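Local atomic coordinates of protein synthesis inhibitor I (Hordeum vulgare, PDB entry 4FBC), a protein that belongs to the plant ribosome-inactivating proteins and inhibits protein synthesis. Residues V51-V55 with R83-I87; W214-A219 with L255-V261. The protein carries 3 engineered substitutions. One frame throughout, in Å; residues are numbered along the deposited sequence.

Contact 1 of 2, residues V51-V55 with R83-I87; sequences VLPPV and RADNI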
loop_
_atom_site.group_PDB
_atom_site.type_symbol
_atom_site.label_atom_id
_atom_site.label_comp_id
_atom_site.label_asym_id
_atom_site.label_seq_id
_atom_site.Cartn_x
_atom_site.Cartn_y
_atom_site.Cartn_z
ATOM N N VAL A 51 -1.115 -0.845 13.681
ATOM C CA VAL A 51 -2.257 -0.060 13.191
ATOM C C VAL A 51 -1.705 1.296 12.808
ATOM O O VAL A 51 -0.859 1.835 13.511
ATOM C CB VAL A 51 -3.341 0.128 14.277
ATOM C CG1 VAL A 51 -4.548 0.895 13.713
ATOM C CG2 VAL A 51 -3.787 -1.226 14.839
ATOM N N LEU A 52 -2.157 1.827 11.680
ATOM C CA LEU A 52 -1.761 3.155 11.252
ATOM C C LEU A 52 -2.340 4.163 12.232
ATOM O O LEU A 52 -3.380 3.909 12.848
ATOM C CB LEU A 52 -2.304 3.431 9.850
ATOM C CG LEU A 52 -1.590 2.715 8.704
ATOM C CD1 LEU A 52 -2.508 2.571 7.496
ATOM C CD2 LEU A 52 -0.368 3.524 8.336
ATOM N N PRO A 53 -1.664 5.307 12.389
ATOM C CA PRO A 53 -2.332 6.405 13.101
ATOM C C PRO A 53 -3.549 6.869 12.291
ATOM O O PRO A 53 -3.595 6.639 11.070
ATOM C CB PRO A 53 -1.263 7.500 13.128
ATOM C CG PRO A 53 -0.421 7.246 11.897
ATOM C CD PRO A 53 -0.437 5.732 11.687
ATOM N N PRO A 54 -4.531 7.513 12.954
ATOM C CA PRO A 54 -5.660 8.095 12.215
ATOM C C PRO A 54 -5.185 9.129 11.206
ATOM O O PRO A 54 -4.070 9.648 11.322
ATOM C CB PRO A 54 -6.466 8.811 13.314
ATOM C CG PRO A 54 -6.125 8.074 14.575
ATOM C CD PRO A 54 -4.668 7.675 14.410
ATOM N N VAL A 55 -6.033 9.418 10.221
ATOM C CA VAL A 55 -5.818 10.533 9.308
ATOM C C VAL A 55 -5.999 11.843 10.075
ATOM O O VAL A 55 -6.961 11.983 10.827
ATOM C CB VAL A 55 -6.837 10.473 8.142
ATOM C CG1 VAL A 55 -6.746 11.729 7.274
ATOM C CG2 VAL A 55 -6.620 9.198 7.315
ATOM N N ARG A 83 0.958 8.148 0.680
ATOM C CA ARG A 83 0.491 8.737 1.934
ATOM C C ARG A 83 0.840 7.830 3.112
ATOM O O ARG A 83 0.704 6.611 3.014
ATOM C CB ARG A 83 -1.018 8.985 1.877
ATOM C CG ARG A 83 -1.391 10.124 0.939
ATOM C CD ARG A 83 -2.897 10.320 0.835
ATOM N NE ARG A 83 -3.521 10.514 2.140
ATOM C CZ ARG A 83 -4.777 10.914 2.322
ATOM N NH1 ARG A 83 -5.549 11.158 1.273
ATOM N NH2 ARG A 83 -5.254 11.069 3.552
ATOM N N ALA A 84 1.288 8.426 4.216
ATOM C CA ALA A 84 1.662 7.646 5.401
ATOM C C ALA A 84 0.493 7.386 6.344
ATOM O O ALA A 84 0.673 6.756 7.393
ATOM C CB ALA A 84 2.820 8.322 6.153
ATOM N N ASP A 85 -0.696 7.869 5.986
ATOM C CA ASP A 85 -1.881 7.650 6.814
ATOM C C ASP A 85 -2.798 6.562 6.270
ATOM O O ASP A 85 -3.426 5.840 7.045
ATOM C CB ASP A 85 -2.659 8.963 7.064
ATOM C CG ASP A 85 -2.893 9.773 5.800
ATOM O OD1 ASP A 85 -2.666 9.260 4.684
ATOM O OD2 ASP A 85 -3.322 10.951 5.925
ATOM N N ASN A 86 -2.864 6.429 4.944
ATOM C CA ASN A 86 -3.702 5.392 4.337
ATOM C C ASN A 86 -3.016 4.582 3.230
ATOM O O ASN A 86 -3.653 3.751 2.591
ATOM C CB ASN A 86 -5.032 5.981 3.834
ATOM C CG ASN A 86 -4.838 7.016 2.751
ATOM O OD1 ASN A 86 -3.738 7.176 2.223
ATOM N ND2 ASN A 86 -5.917 7.734 2.403
ATOM N N ILE A 87 -1.719 4.822 3.028
ATOM C CA ILE A 87 -0.905 4.106 2.036
ATOM C C ILE A 87 -1.420 4.250 0.587
ATOM O O ILE A 87 -1.254 3.359 -0.247
ATOM C CB ILE A 87 -0.693 2.618 2.433
ATOM C CG1 ILE A 87 -0.553 2.491 3.960
ATOM C CG2 ILE A 87 0.562 2.039 1.736
ATOM C CD1 ILE A 87 -0.432 1.021 4.459
HETATM O O HOH W 1 -5.149 5.368 9.267
#
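Leu52 reaches across to the turn at 83-87 with both of its methyls. CD1 lies 3.4 Å from Asp85 O and also meets the tip of Ile87, 4.0 Å from Ile87 CD1, while CD2 comes to 3.5 Å from Ala84 O. One leucine head therefore packs against two successive backbone carbonyls and an isoleucine end. With CG beside the backbone N (chi1 -74°), the isobutyl end is sent across to 83-87, and the two aliphatic chains meet at a slant. Leu39 of helix 25-39 touches Leu52, Ala84 and Ile87 alike, and Trp214 of helix 214-225 touches Leu52 and Ile87.

The 83-87 segment takes in the end of strand 78-83 and most of the loop leading to its antiparallel neighbour 89-93 in the six-stranded mixed sheet of this ribosome-inactivating protein fold, and it carries Ile87 to the pocket where adenosine monophosphate sits. Segment 51-55 is an irregular run leaving strand 49-50.

A water bridges the two segments, donating to Pro53 O at 2.7 Å and to Asp85 O at 2.9 Å. Beyond it, Val55 sets its two methyls against the Asp85 carboxylate, CG1 being 3.8 Å from Asp85 OD2. That carboxylate is held from its own segment by a side-on salt bridge: Arg83 NE meets the syn lone pair of OD1, and Arg83 NH2 comes to OD2 from above the carboxylate plane, with an N-H...O angle of 167°. Asp85 holds CG between its backbone N and carbonyl carbon (chi1 48°), which turns the carboxylate back toward the arginine. Asn86 ND2 lies 3.4 Å above the guanidinium plane, over its centre, while Asn86 OD1 accepts a hydrogen bond from Tyr88 N.

Contact 2 of 2, residues W214-A219 with L255-V261; sequences WQDLSA and LGILLFV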
loop_
_atom_site.group_PDB
_atom_site.type_symbol
_atom_site.label_atom_id
_atom_site.label_comp_id
_atom_site.label_asym_id
_atom_site.label_seq_id
_atom_site.Cartn_x
_atom_site.Cartn_y
_atom_site.Cartn_z
ATOM N N TRP A 214 -10.023 -3.609 2.711
ATOM C CA TRP A 214 -9.031 -3.342 3.753
ATOM C C TRP A 214 -9.648 -2.670 4.984
ATOM O O TRP A 214 -9.384 -3.063 6.114
ATOM C CB TRP A 214 -7.913 -2.479 3.174
ATOM C CG TRP A 214 -6.772 -2.147 4.103
ATOM C CD1 TRP A 214 -6.133 -2.983 4.975
ATOM C CD2 TRP A 214 -6.126 -0.876 4.217
ATOM N NE1 TRP A 214 -5.131 -2.299 5.634
ATOM C CE2 TRP A 214 -5.103 -1.008 5.182
ATOM C CE3 TRP A 214 -6.315 0.364 3.595
ATOM C CZ2 TRP A 214 -4.276 0.058 5.541
ATOM C CZ3 TRP A 214 -5.491 1.414 3.940
ATOM C CH2 TRP A 214 -4.484 1.262 4.907
ATOM N N GLN A 215 -10.488 -1.664 4.757
ATOM C CA GLN A 215 -11.153 -0.989 5.868
ATOM C C GLN A 215 -12.076 -1.950 6.632
ATOM O O GLN A 215 -12.079 -1.970 7.870
ATOM C CB GLN A 215 -11.920 0.245 5.362
ATOM C CG GLN A 215 -12.633 1.034 6.461
ATOM C CD GLN A 215 -13.108 2.392 5.974
ATOM O OE1 GLN A 215 -13.347 2.584 4.781
ATOM N NE2 GLN A 215 -13.239 3.341 6.889
ATOM N N ASP A 216 -12.853 -2.747 5.894
ATOM C CA ASP A 216 -13.756 -3.725 6.502
ATOM C C ASP A 216 -13.006 -4.738 7.370
ATOM O O ASP A 216 -13.438 -5.062 8.469
ATOM C CB ASP A 216 -14.534 -4.491 5.419
ATOM C CG ASP A 216 -15.622 -3.664 4.771
ATOM O OD1 ASP A 216 -16.042 -2.642 5.361
ATOM O OD2 ASP A 216 -16.066 -4.053 3.667
ATOM N N LEU A 217 -11.883 -5.243 6.872
ATOM C CA LEU A 217 -11.132 -6.254 7.616
ATOM C C LEU A 217 -10.456 -5.604 8.824
ATOM O O LEU A 217 -10.431 -6.180 9.905
ATOM C CB LEU A 217 -10.097 -6.951 6.721
ATOM C CG LEU A 217 -9.303 -8.093 7.376
ATOM C CD1 LEU A 217 -10.214 -9.195 7.919
ATOM C CD2 LEU A 217 -8.292 -8.680 6.389
ATOM N N SER A 218 -9.915 -4.402 8.632
ATOM C CA SER A 218 -9.284 -3.669 9.725
ATOM C C SER A 218 -10.297 -3.411 10.835
ATOM O O SER A 218 -10.037 -3.686 12.009
ATOM C CB SER A 218 -8.702 -2.340 9.228
ATOM O OG SER A 218 -7.651 -2.559 8.302
ATOM N N ALA A 219 -11.466 -2.895 10.460
ATOM C CA ALA A 219 -12.513 -2.635 11.443
ATOM C C ALA A 219 -12.981 -3.911 12.150
ATOM O O ALA A 219 -13.187 -3.907 13.357
ATOM C CB ALA A 219 -13.686 -1.916 10.794
ATOM N N LEU A 255 -3.673 -9.484 8.015
ATOM C CA LEU A 255 -3.409 -8.045 8.004
ATOM C C LEU A 255 -1.917 -7.745 8.183
ATOM O O LEU A 255 -1.313 -8.140 9.179
ATOM C CB LEU A 255 -4.239 -7.341 9.096
ATOM C CG LEU A 255 -5.735 -7.203 8.771
ATOM C CD1 LEU A 255 -6.552 -7.042 10.042
ATOM C CD2 LEU A 255 -5.973 -6.044 7.812
ATOM N N GLY A 256 -1.331 -7.056 7.209
ATOM C CA GLY A 256 0.036 -6.557 7.330
ATOM C C GLY A 256 0.080 -5.330 8.232
ATOM O O GLY A 256 0.874 -5.265 9.167
ATOM N N ILE A 257 -0.781 -4.354 7.948
ATOM C CA ILE A 257 -0.957 -3.189 8.827
ATOM C C ILE A 257 -2.395 -2.727 8.673
ATOM O O ILE A 257 -2.917 -2.733 7.567
ATOM C CB ILE A 257 0.081 -2.049 8.532
ATOM C CG1 ILE A 257 -0.106 -0.872 9.505
ATOM C CG2 ILE A 257 0.035 -1.603 7.054
ATOM C CD1 ILE A 257 1.074 0.140 9.476
ATOM N N LEU A 258 -3.044 -2.387 9.783
ATOM C CA LEU A 258 -4.469 -2.044 9.756
ATOM C C LEU A 258 -4.651 -0.565 9.436
ATOM O O LEU A 258 -3.884 0.263 9.905
ATOM C CB LEU A 258 -5.135 -2.338 11.116
ATOM C CG LEU A 258 -5.486 -3.774 11.521
ATOM C CD1 LEU A 258 -4.223 -4.588 11.828
ATOM C CD2 LEU A 258 -6.442 -3.809 12.706
ATOM N N LEU A 259 -5.668 -0.245 8.638
ATOM C CA LEU A 259 -6.139 1.141 8.522
ATOM C C LEU A 259 -6.794 1.516 9.841
ATOM O O LEU A 259 -7.518 0.716 10.432
ATOM C CB LEU A 259 -7.176 1.242 7.401
ATOM C CG LEU A 259 -7.827 2.615 7.164
ATOM C CD1 LEU A 259 -6.799 3.587 6.646
ATOM C CD2 LEU A 259 -8.977 2.453 6.163
ATOM N N PHE A 260 -6.546 2.724 10.331
ATOM C CA PHE A 260 -7.257 3.132 11.528
ATOM C C PHE A 260 -8.747 3.306 11.211
ATOM O O PHE A 260 -9.115 3.953 10.232
ATOM C CB PHE A 260 -6.700 4.420 12.129
ATOM C CG PHE A 260 -7.417 4.828 13.372
ATOM C CD1 PHE A 260 -7.125 4.219 14.584
ATOM C CD2 PHE A 260 -8.427 5.778 13.322
ATOM C CE1 PHE A 260 -7.813 4.569 15.742
ATOM C CE2 PHE A 260 -9.118 6.127 14.475
ATOM C CZ PHE A 260 -8.812 5.533 15.675
ATOM N N VAL A 261 -9.589 2.713 12.045
ATOM C CA VAL A 261 -11.028 2.907 11.947
ATOM C C VAL A 261 -11.609 3.207 13.328
ATOM O O VAL A 261 -11.265 2.550 14.318
ATOM C CB VAL A 261 -11.732 1.657 11.389
ATOM C CG1 VAL A 261 -13.218 1.965 11.159
ATOM C CG2 VAL A 261 -11.087 1.191 10.102
#
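Trp214 lays its six-membered ring on Leu259, whose CB sits 3.6 Å from the ring centroid and 8° off the normal, a CH-pi contact over one face. Leu259 CD1 continues under the rim at CZ3 and CH2. At the ring edge, NE1 donates to Ile257 O at 3.0 Å, with the acceptor almost in the indole plane and NE1 in the plane of the carbonyl. This bond and the leucine help to fix the rotation of the indole, which also touches adenosine monophosphate and makes a cation-pi contact with Arg179.

In this ribosome-inactivating protein Trp214 opens helix 214-225, whose first turns pack against the loop between helices 248-254 and 269-278. One turn on, Ser218 OG links the two: it accepts from Leu259 N at 3.1 Å and donates to Trp214 O at 2.8 Å, reaching that carbonyl from the face opposite Ser218 N. The hydroxyl lies beside its own backbone N (chi1 -65°), which lets it bend back to the preceding turn.

Farther out, Leu217 CD2 packs on Leu255 CD2 at 3.8 Å, the two side chains running past each other in opposite directions. At the far end Val261 meets Ala219 CB through CG1 and Gln215 CG through CG2.

Overall arrangement
Both segments of contact 1 come earlier in the chain than either segment of contact 2, yet their centres lie only 10 Å apart and they touch directly. A probable hydrogen bond joins Leu52 N to Leu258 O, Phe260 packs on Leu52 and Pro54, and Trp214 CZ3 lies against Asn86 O. The 51-55 run is thus flanked by the turn between strands 78-83 and 89-93 and by the 255-261 segment, which ties the mixed sheet to helix 214-225. Each contact supplies a residue to the adenosine monophosphate pocket, Ile87 and Trp214 respectively. Arg179, another pocket residue, bridges both, giving its side-chain NH2 to Asn86 O and pairing through its backbone with Gly256 and Ile257.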